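Local coordinates for protein NADPH-flavin oxidoreductase (Vibrio harveyi, PDB 1BKJ) that catalyses the NADPH-dependent reduction of FMN to FMNH2 as a flavin-binding homodimer, supplying the reduced flavin that luciferase needs for bioluminescence, at residues Ser47-Thr52 / Leu143-Asn148; Phe76-Ile81 / Gly130-Ser135; Asp187-Tyr192 / Thr211-Val216. All blocks are in the same frame, centred on the assembly; numbering follows the deposited sequence.

Interaction 1 of 3, residues Ser47-Thr52 / Leu143-Asn148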
loop_
_atom_site.group_PDB
_atom_site.type_symbol
_atom_site.label_atom_id
_atom_site.label_comp_id
_atom_site.label_asym_id
_atom_site.label_seq_id
_atom_site.Cartn_x
_atom_site.Cartn_y
_atom_site.Cartn_z
ATOM N N SER A 47 1.621 9.144 -8.577
ATOM C CA SER A 47 0.893 10.036 -9.471
ATOM C C SER A 47 -0.478 9.423 -9.686
ATOM O O SER A 47 -0.620 8.188 -9.736
ATOM C CB SER A 47 1.594 10.222 -10.813
ATOM O OG SER A 47 2.505 11.294 -10.721
ATOM N N ILE A 48 -1.490 10.285 -9.738
ATOM C CA ILE A 48 -2.868 9.857 -9.958
ATOM C C ILE A 48 -3.331 10.417 -11.295
ATOM O O ILE A 48 -3.068 11.576 -11.598
ATOM C CB ILE A 48 -3.835 10.379 -8.844
ATOM C CG1 ILE A 48 -3.385 9.882 -7.460
ATOM C CG2 ILE A 48 -5.308 9.939 -9.136
ATOM C CD1 ILE A 48 -4.175 10.456 -6.295
ATOM N N VAL A 49 -3.924 9.570 -12.128
ATOM C CA VAL A 49 -4.480 10.036 -13.393
ATOM C C VAL A 49 -5.998 9.940 -13.242
ATOM O O VAL A 49 -6.538 8.849 -13.035
ATOM C CB VAL A 49 -4.002 9.233 -14.645
ATOM C CG1 VAL A 49 -4.610 9.825 -15.897
ATOM C CG2 VAL A 49 -2.482 9.254 -14.776
ATOM N N ARG A 50 -6.657 11.102 -13.225
ATOM C CA ARG A 50 -8.119 11.191 -13.130
ATOM C C ARG A 50 -8.645 11.089 -14.575
ATOM O O ARG A 50 -8.277 11.902 -15.438
ATOM C CB ARG A 50 -8.546 12.528 -12.507
ATOM C CG ARG A 50 -10.047 12.663 -12.337
ATOM C CD ARG A 50 -10.453 14.089 -12.068
ATOM N NE ARG A 50 -11.905 14.220 -12.010
ATOM C CZ ARG A 50 -12.587 15.311 -12.349
ATOM N NH1 ARG A 50 -11.957 16.389 -12.787
ATOM N NH2 ARG A 50 -13.905 15.322 -12.238
ATOM N N VAL A 51 -9.469 10.074 -14.840
ATOM C CA VAL A 51 -10.001 9.861 -16.181
ATOM C C VAL A 51 -11.450 10.325 -16.321
ATOM O O VAL A 51 -12.372 9.682 -15.804
ATOM C CB VAL A 51 -9.809 8.375 -16.627
ATOM C CG1 VAL A 51 -10.233 8.182 -18.078
ATOM C CG2 VAL A 51 -8.347 7.972 -16.490
ATOM N N THR A 52 -11.642 11.459 -17.001
ATOM C CA THR A 52 -12.985 12.022 -17.216
ATOM C C THR A 52 -13.507 11.822 -18.636
ATOM O O THR A 52 -14.725 11.864 -18.862
ATOM C CB THR A 52 -13.070 13.536 -16.878
ATOM O OG1 THR A 52 -12.154 14.287 -17.696
ATOM C CG2 THR A 52 -12.762 13.768 -15.429
ATOM N N LEU A 143 -2.721 6.362 -21.396
ATOM C CA LEU A 143 -2.543 7.450 -20.438
ATOM C C LEU A 143 -1.300 8.306 -20.703
ATOM O O LEU A 143 -1.092 9.322 -20.034
ATOM C CB LEU A 143 -2.551 6.904 -19.002
ATOM C CG LEU A 143 -3.831 6.170 -18.564
ATOM C CD1 LEU A 143 -3.690 5.676 -17.154
ATOM C CD2 LEU A 143 -5.064 7.057 -18.690
ATOM N N GLY A 144 -0.479 7.879 -21.668
ATOM C CA GLY A 144 0.729 8.601 -22.043
ATOM C C GLY A 144 1.802 8.670 -20.972
ATOM O O GLY A 144 2.497 9.688 -20.862
ATOM N N LEU A 145 1.917 7.598 -20.178
ATOM C CA LEU A 145 2.899 7.524 -19.098
ATOM C C LEU A 145 4.320 7.499 -19.669
ATOM O O LEU A 145 4.623 6.702 -20.547
ATOM C CB LEU A 145 2.645 6.305 -18.191
ATOM C CG LEU A 145 1.290 6.147 -17.479
ATOM C CD1 LEU A 145 1.367 4.968 -16.509
ATOM C CD2 LEU A 145 0.859 7.423 -16.741
ATOM N N PRO A 146 5.198 8.402 -19.201
ATOM C CA PRO A 146 6.586 8.492 -19.674
ATOM C C PRO A 146 7.513 7.417 -19.088
ATOM O O PRO A 146 7.059 6.542 -18.350
ATOM C CB PRO A 146 6.978 9.880 -19.196
ATOM C CG PRO A 146 6.322 9.930 -17.864
ATOM C CD PRO A 146 4.966 9.379 -18.124
ATOM N N GLU A 147 8.813 7.516 -19.378
ATOM C CA GLU A 147 9.805 6.588 -18.818
ATOM C C GLU A 147 9.847 6.848 -17.295
ATOM O O GLU A 147 9.517 7.949 -16.856
ATOM C CB GLU A 147 11.186 6.845 -19.447
ATOM N N ASN A 148 10.186 5.816 -16.508
ATOM C CA ASN A 148 10.284 5.847 -15.029
ATOM C C ASN A 148 8.923 5.933 -14.329
ATOM O O ASN A 148 8.822 6.262 -13.150
ATOM C CB ASN A 148 11.221 6.970 -14.541
ATOM C CG ASN A 148 12.639 6.836 -15.069
ATOM O OD1 ASN A 148 13.122 5.737 -15.313
ATOM N ND2 ASN A 148 13.305 7.970 -15.266
#

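Interaction 2 of 3, residues Phe76-Ile81 / Gly130-Ser135. With FMN (flavin mononucleotide), chain D.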
loop_
_atom_site.group_PDB
_atom_site.type_symbol
_atom_site.label_atom_id
_atom_site.label_comp_id
_atom_site.label_asym_id
_atom_site.label_seq_id
_atom_site.Cartn_x
_atom_site.Cartn_y
_atom_site.Cartn_z
ATOM N N PHE A 76 -13.000 7.827 -11.794
ATOM C CA PHE A 76 -12.063 6.726 -11.965
ATOM C C PHE A 76 -10.650 7.295 -11.878
ATOM O O PHE A 76 -10.241 8.091 -12.725
ATOM C CB PHE A 76 -12.269 5.960 -13.278
ATOM C CG PHE A 76 -11.450 4.687 -13.379
ATOM C CD1 PHE A 76 -11.712 3.593 -12.522
ATOM C CD2 PHE A 76 -10.379 4.589 -14.297
ATOM C CE1 PHE A 76 -10.920 2.417 -12.564
ATOM C CE2 PHE A 76 -9.573 3.411 -14.352
ATOM C CZ PHE A 76 -9.852 2.328 -13.480
ATOM N N LEU A 77 -9.930 6.870 -10.838
ATOM C CA LEU A 77 -8.556 7.299 -10.551
ATOM C C LEU A 77 -7.568 6.162 -10.816
ATOM O O LEU A 77 -7.821 5.027 -10.416
ATOM C CB LEU A 77 -8.439 7.706 -9.080
ATOM C CG LEU A 77 -9.412 8.711 -8.466
ATOM C CD1 LEU A 77 -9.077 8.868 -7.002
ATOM C CD2 LEU A 77 -9.349 10.060 -9.195
ATOM N N VAL A 78 -6.463 6.452 -11.511
ATOM C CA VAL A 78 -5.444 5.446 -11.811
ATOM C C VAL A 78 -4.172 5.818 -11.044
ATOM O O VAL A 78 -3.637 6.912 -11.222
ATOM C CB VAL A 78 -5.139 5.347 -13.333
ATOM C CG1 VAL A 78 -4.225 4.159 -13.620
ATOM C CG2 VAL A 78 -6.420 5.211 -14.156
ATOM N N PHE A 79 -3.711 4.903 -10.186
ATOM C CA PHE A 79 -2.523 5.113 -9.361
ATOM C C PHE A 79 -1.303 4.574 -10.041
ATOM O O PHE A 79 -1.261 3.405 -10.423
ATOM C CB PHE A 79 -2.707 4.476 -7.994
ATOM C CG PHE A 79 -3.677 5.208 -7.127
ATOM C CD1 PHE A 79 -5.068 5.089 -7.335
ATOM C CD2 PHE A 79 -3.206 6.078 -6.133
ATOM C CE1 PHE A 79 -5.986 5.845 -6.560
ATOM C CE2 PHE A 79 -4.101 6.837 -5.352
ATOM C CZ PHE A 79 -5.502 6.723 -5.565
ATOM N N CYS A 80 -0.301 5.436 -10.150
ATOM C CA CYS A 80 0.934 5.120 -10.842
ATOM C C CYS A 80 2.197 5.423 -10.056
ATOM O O CYS A 80 2.249 6.404 -9.305
ATOM C CB CYS A 80 1.027 5.954 -12.140
ATOM S SG CYS A 80 -0.386 5.911 -13.255
ATOM N N ILE A 81 3.229 4.600 -10.289
ATOM C CA ILE A 81 4.572 4.814 -9.713
ATOM C C ILE A 81 5.126 5.941 -10.598
ATOM O O ILE A 81 4.938 5.913 -11.821
ATOM C CB ILE A 81 5.523 3.575 -9.876
ATOM C CG1 ILE A 81 4.992 2.374 -9.094
ATOM C CG2 ILE A 81 6.945 3.938 -9.410
ATOM C CD1 ILE A 81 5.737 1.085 -9.328
ATOM N N GLY A 130 -7.343 -3.832 -10.008
ATOM C CA GLY A 130 -6.014 -4.326 -10.331
ATOM C C GLY A 130 -5.985 -5.014 -11.684
ATOM O O GLY A 130 -4.908 -5.316 -12.208
ATOM N N GLY A 131 -7.177 -5.221 -12.256
ATOM C CA GLY A 131 -7.344 -5.849 -13.557
ATOM C C GLY A 131 -6.646 -5.141 -14.706
ATOM O O GLY A 131 -6.347 -5.773 -15.712
ATOM N N LEU A 132 -6.370 -3.845 -14.542
ATOM C CA LEU A 132 -5.664 -3.034 -15.536
ATOM C C LEU A 132 -4.278 -3.575 -15.875
ATOM O O LEU A 132 -3.791 -3.380 -16.992
ATOM C CB LEU A 132 -5.502 -1.591 -15.032
ATOM C CG LEU A 132 -6.740 -0.691 -14.960
ATOM C CD1 LEU A 132 -6.338 0.690 -14.436
ATOM C CD2 LEU A 132 -7.383 -0.584 -16.336
ATOM N N ARG A 133 -3.666 -4.275 -14.915
ATOM C CA ARG A 133 -2.315 -4.858 -15.078
ATOM C C ARG A 133 -2.221 -5.989 -16.108
ATOM O O ARG A 133 -1.149 -6.226 -16.676
ATOM C CB ARG A 133 -1.721 -5.309 -13.733
ATOM C CG ARG A 133 -1.332 -4.149 -12.815
ATOM C CD ARG A 133 -0.334 -4.564 -11.719
ATOM N NE ARG A 133 -0.785 -5.699 -10.924
ATOM C CZ ARG A 133 -1.635 -5.641 -9.901
ATOM N NH1 ARG A 133 -2.163 -4.489 -9.500
ATOM N NH2 ARG A 133 -1.991 -6.761 -9.294
ATOM N N ASN A 134 -3.356 -6.622 -16.410
ATOM C CA ASN A 134 -3.384 -7.692 -17.407
ATOM C C ASN A 134 -3.207 -7.138 -18.849
ATOM O O ASN A 134 -2.794 -7.857 -19.759
ATOM C CB ASN A 134 -4.648 -8.552 -17.242
ATOM C CG ASN A 134 -4.472 -9.952 -17.808
ATOM O OD1 ASN A 134 -3.462 -10.622 -17.545
ATOM N ND2 ASN A 134 -5.423 -10.384 -18.636
ATOM N N SER A 135 -3.447 -5.834 -19.003
ATOM C CA SER A 135 -3.288 -5.095 -20.263
ATOM C C SER A 135 -2.430 -3.854 -19.953
ATOM O O SER A 135 -2.685 -2.765 -20.474
ATOM C CB SER A 135 -4.653 -4.653 -20.791
ATOM O OG SER A 135 -5.400 -5.753 -21.281
HETATM N N1 FMN D . -12.341 -6.069 -7.356
HETATM C C2 FMN D . -12.908 -6.104 -8.609
HETATM O O2 FMN D . -14.049 -6.408 -8.845
HETATM N N3 FMN D . -11.995 -5.831 -9.618
HETATM C C4 FMN D . -10.576 -5.748 -9.500
HETATM O O4 FMN D . -9.925 -5.631 -10.523
HETATM C C4A FMN D . -10.087 -5.826 -8.154
HETATM N N5 FMN D . -8.752 -5.480 -7.978
HETATM C C5A FMN D . -8.244 -5.247 -6.691
HETATM C C6 FMN D . -6.951 -4.766 -6.592
HETATM C C7 FMN D . -6.415 -4.457 -5.343
HETATM C C7M FMN D . -5.039 -3.725 -5.323
HETATM C C8 FMN D . -7.189 -4.683 -4.168
HETATM C C8M FMN D . -6.655 -4.509 -2.784
HETATM C C9 FMN D . -8.471 -5.158 -4.258
HETATM C C9A FMN D . -9.043 -5.445 -5.536
HETATM N N10 FMN D . -10.412 -5.860 -5.723
HETATM C C10 FMN D . -10.967 -5.958 -7.025
HETATM C "C1'" FMN D . -11.297 -5.884 -4.686
HETATM C "C2'" FMN D . -11.616 -7.224 -4.064
HETATM O "O2'" FMN D . -11.741 -8.361 -4.807
HETATM C "C3'" FMN D . -11.882 -7.257 -2.618
HETATM O "O3'" FMN D . -11.201 -6.312 -1.832
HETATM C "C4'" FMN D . -12.245 -8.518 -1.882
HETATM O "O4'" FMN D . -12.664 -9.654 -2.600
HETATM C "C5'" FMN D . -12.563 -8.483 -0.464
HETATM O "O5'" FMN D . -13.921 -7.948 -0.475
HETATM P P FMN D . -14.353 -6.495 0.122
HETATM O O1P FMN D . -14.162 -6.641 1.552
HETATM O O2P FMN D . -15.742 -6.337 -0.374
HETATM O O3P FMN D . -13.392 -5.470 -0.352
#

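Interaction 3 of 3, residues Asp187-Tyr192 / Thr211-Val216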
loop_
_atom_site.group_PDB
_atom_site.type_symbol
_atom_site.label_atom_id
_atom_site.label_comp_id
_atom_site.label_asym_id
_atom_site.label_seq_id
_atom_site.Cartn_x
_atom_site.Cartn_y
_atom_site.Cartn_z
ATOM N N ASP A 187 -6.461 -26.860 10.090
ATOM C CA ASP A 187 -7.805 -26.912 10.688
ATOM C C ASP A 187 -8.437 -25.506 10.697
ATOM O O ASP A 187 -9.665 -25.371 10.713
ATOM C CB ASP A 187 -7.761 -27.450 12.130
ATOM C CG ASP A 187 -7.420 -28.950 12.222
ATOM O OD1 ASP A 187 -7.328 -29.650 11.178
ATOM O OD2 ASP A 187 -7.255 -29.426 13.372
ATOM N N ASP A 188 -7.583 -24.474 10.684
ATOM C CA ASP A 188 -8.012 -23.072 10.659
ATOM C C ASP A 188 -8.471 -22.674 9.264
ATOM O O ASP A 188 -9.382 -21.859 9.114
ATOM C CB ASP A 188 -6.876 -22.156 11.102
ATOM C CG ASP A 188 -6.671 -22.169 12.601
ATOM O OD1 ASP A 188 -7.682 -22.137 13.347
ATOM O OD2 ASP A 188 -5.495 -22.193 13.032
ATOM N N ILE A 189 -7.841 -23.279 8.257
ATOM C CA ILE A 189 -8.166 -23.049 6.856
ATOM C C ILE A 189 -9.505 -23.731 6.537
ATOM O O ILE A 189 -10.322 -23.163 5.812
ATOM C CB ILE A 189 -7.017 -23.555 5.927
ATOM C CG1 ILE A 189 -5.724 -22.766 6.195
ATOM C CG2 ILE A 189 -7.396 -23.463 4.456
ATOM C CD1 ILE A 189 -5.813 -21.232 6.028
ATOM N N GLN A 190 -9.743 -24.904 7.146
ATOM C CA GLN A 190 -10.982 -25.682 6.965
ATOM C C GLN A 190 -12.188 -24.974 7.596
ATOM O O GLN A 190 -13.284 -24.995 7.031
ATOM C CB GLN A 190 -10.824 -27.103 7.537
ATOM N N SER A 191 -11.952 -24.295 8.721
ATOM C CA SER A 191 -12.974 -23.529 9.437
ATOM C C SER A 191 -13.328 -22.267 8.668
ATOM O O SER A 191 -14.492 -21.875 8.626
ATOM C CB SER A 191 -12.488 -23.142 10.822
ATOM O OG SER A 191 -12.188 -24.303 11.573
ATOM N N TYR A 192 -12.311 -21.649 8.057
ATOM C CA TYR A 192 -12.488 -20.445 7.247
ATOM C C TYR A 192 -13.250 -20.775 5.955
ATOM O O TYR A 192 -14.104 -19.992 5.527
ATOM C CB TYR A 192 -11.142 -19.766 6.936
ATOM C CG TYR A 192 -11.286 -18.467 6.170
ATOM C CD1 TYR A 192 -12.104 -17.421 6.654
ATOM C CD2 TYR A 192 -10.669 -18.300 4.922
ATOM C CE1 TYR A 192 -12.309 -16.239 5.887
ATOM C CE2 TYR A 192 -10.858 -17.125 4.163
ATOM C CZ TYR A 192 -11.678 -16.105 4.642
ATOM O OH TYR A 192 -11.881 -14.982 3.864
ATOM N N THR A 211 -14.431 -24.188 -2.760
ATOM C CA THR A 211 -14.059 -23.474 -1.527
ATOM C C THR A 211 -13.002 -22.360 -1.738
ATOM O O THR A 211 -12.348 -22.330 -2.785
ATOM C CB THR A 211 -13.535 -24.466 -0.446
ATOM O OG1 THR A 211 -12.294 -25.042 -0.871
ATOM C CG2 THR A 211 -14.547 -25.586 -0.183
ATOM N N TRP A 212 -12.820 -21.484 -0.739
ATOM C CA TRP A 212 -11.844 -20.376 -0.794
ATOM C C TRP A 212 -10.416 -20.865 -1.057
ATOM O O TRP A 212 -9.747 -20.345 -1.949
ATOM C CB TRP A 212 -11.867 -19.524 0.498
ATOM C CG TRP A 212 -10.774 -18.421 0.553
ATOM C CD1 TRP A 212 -10.806 -17.207 -0.073
ATOM C CD2 TRP A 212 -9.487 -18.506 1.194
ATOM N NE1 TRP A 212 -9.621 -16.535 0.122
ATOM C CE2 TRP A 212 -8.789 -17.300 0.893
ATOM C CE3 TRP A 212 -8.841 -19.482 1.988
ATOM C CZ2 TRP A 212 -7.480 -17.040 1.361
ATOM C CZ3 TRP A 212 -7.527 -19.231 2.459
ATOM C CH2 TRP A 212 -6.866 -18.013 2.136
ATOM N N SER A 213 -9.955 -21.835 -0.264
ATOM C CA SER A 213 -8.606 -22.378 -0.408
ATOM C C SER A 213 -8.369 -23.051 -1.738
ATOM O O SER A 213 -7.285 -22.915 -2.298
ATOM C CB SER A 213 -8.243 -23.310 0.756
ATOM O OG SER A 213 -9.043 -24.476 0.783
ATOM N N GLN A 214 -9.406 -23.697 -2.277
ATOM C CA GLN A 214 -9.317 -24.373 -3.571
ATOM C C GLN A 214 -9.320 -23.350 -4.709
ATOM O O GLN A 214 -8.647 -23.559 -5.718
ATOM C CB GLN A 214 -10.449 -25.390 -3.752
ATOM N N GLU A 215 -10.016 -22.225 -4.506
ATOM C CA GLU A 215 -10.100 -21.145 -5.498
ATOM C C GLU A 215 -8.784 -20.351 -5.601
ATOM O O GLU A 215 -8.219 -20.248 -6.691
ATOM C CB GLU A 215 -11.260 -20.196 -5.174
ATOM N N VAL A 216 -8.267 -19.872 -4.462
ATOM C CA VAL A 216 -7.032 -19.083 -4.440
ATOM C C VAL A 216 -5.755 -19.818 -4.798
ATOM O O VAL A 216 -4.931 -19.272 -5.528
ATOM C CB VAL A 216 -6.852 -18.260 -3.128
ATOM C CG1 VAL A 216 -8.041 -17.329 -2.941
ATOM C CG2 VAL A 216 -6.637 -19.150 -1.906
#

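Interaction 1 of 3, residues Ser47-Thr52 / Leu143-Asn148
Val-49 and Val-51 share one rotamer, with CG1 opposite the backbone N (chi1 -179° in Val-49, and Val-51 much the same), and since they are two residues apart on an extended chain both send a methyl toward the same leucine. On Leu-143, CG lies beside its own N (chi1 -60°); with CD1 continuing the extended chain, the other branch, CD2, is turned toward the two valines. That methyl carries most of the contact. Val-49 CG1 sits 4.0 Å from Leu-143 CD2, and Val-51 CG2, arriving at about a right angle to the leucine side chain, is 4.1 Å from the same Leu-143 CD2. The other methyl of Val-49 serves a second leucine: Val-49 CG2 is 4.3 Å from Leu-145 CD2. The interaction is therefore purely apolar, methyl against methyl, and all four side chains are buried. Between the leucines the chain turns at Gly-144, where positive phi (65°) ends helix 136-142 in a Schellman motif; the turn lets Leu-143 and Leu-145 both reach Val-49.

Strand 46-50 is the outermost strand of the antiparallel sheet within this chain. It pairs with strand 75-82 on one side, where Leu-143 also packs on Val-78 and Leu-145 on Cys-80, and with a parallel strand of the second subunit, so the sheet continues across the dimer interface. Helix 54-63 meets Val-51 through Lys-56 and Leu-60, while the chain from Leu-143 leads from helix 136-142 into strand 149-158.

Interaction 2 of 3, residues Phe76-Ile81 / Gly130-Ser135
Leu-132 and Phe-76 reach for each other from opposite directions, and a single methyl makes the meeting. Leu-132 CD1 comes to the edge of the phenyl ring, near its plane, 4.0 Å from Phe-76 CZ. The ring gets there because Phe-76 CG stands opposite the backbone N (chi1 -171°), carrying CZ far out from strand 75-82. Val-78, two residues on, crosses Leu-132 at a slant, and its CG1 lies 4.1 Å from the same Leu-132 CD1. One leucine methyl thus rests against a ring edge and a valine methyl at once, with all three side chains buried. Leu-60 of helix 54-63 packs on both Phe-76 and Leu-132.

Leu-132 belongs to a short 3-10 turn, 131-134, whose beginning is at the flavin. Gly-130 N donates a fairly straight hydrogen bond to FMN N5 (3.0 Å, 162°), and Gly-131 N gives another to FMN O4 at 3.3 Å. A further bond from Gly-130 N to FMN O4 is weak. Further along the turn, Arg-133 NE makes a salt bridge with Glu-99 of the second subunit.

Leu-132 packs this loop onto strand 75-82, and, as in other flavoenzymes of the nitroreductase family, backbone N-H groups of a loop beside the sheet meet the N5-O4 edge of the flavin.

Interaction 3 of 3, residues Asp187-Tyr192 / Thr211-Val216
A T-shaped aromatic pair joins two helices near the FMN-binding loop of Lys-167 to Arg-169, where helix 186-199 meets the start of helix 212-220 at a steep angle, 100° between the local axes and 10.4 Å apart. Tyr-192 turns its ring edge onto the indole face of Trp-212. Its CE2 is 3.5 Å from Trp-212 CD2, over the centre of the indole, and the planes stand at 76°. Both side chains have CG opposite the backbone N (Tyr-192 chi1 -176°), which extends the two rings toward each other between the helices. Val-216 CG2 lies over the other indole face, toward its rim.

The polar ends look outward from the pair: Tyr-192 OH bonds to Pro-168 O and to Gln-44 of the second subunit, and Trp-212 NE1 to Met-42 O of that subunit, so the pair is tied both to the FMN-binding loop and to the dimer interface. Beside the rings, Ile-189 adds apolar packing, its CD1 4.4 Å from Trp-212 CZ3. Thr-211 is the N-cap of helix 212-220, its OG1 accepting a weak hydrogen bond from Gln-214 N. Ser-213 OG binds Asp-193, while Ser-213 CB rests 3.8 Å from Ile-189 CG2.

Interactions 1 and 2 are neighbours, their centres 10 Å apart, and interaction 2 is nested within the loop that interaction 1 closes. Strands 46-50 and 75-82 run side by side in the sheet, with Val-49 N 2.8 Å from Val-78 O, and Ile-48 CD1 packs 3.7 Å from Phe-79 CE2. The loop of interaction 2 reaches FMN through Gly-130 and Gly-131. Interaction 3 comes later in the chain, centred about 29 Å from the centre of interaction 2 and 38 Å from that of interaction 1, yet the Tyr-192 side chain is about 8 Å from the same FMN. Interactions 1 and 3 lie on opposite sides of the chain's centre, and both touch the second subunit, which Arg-133 of interaction 2 also reaches.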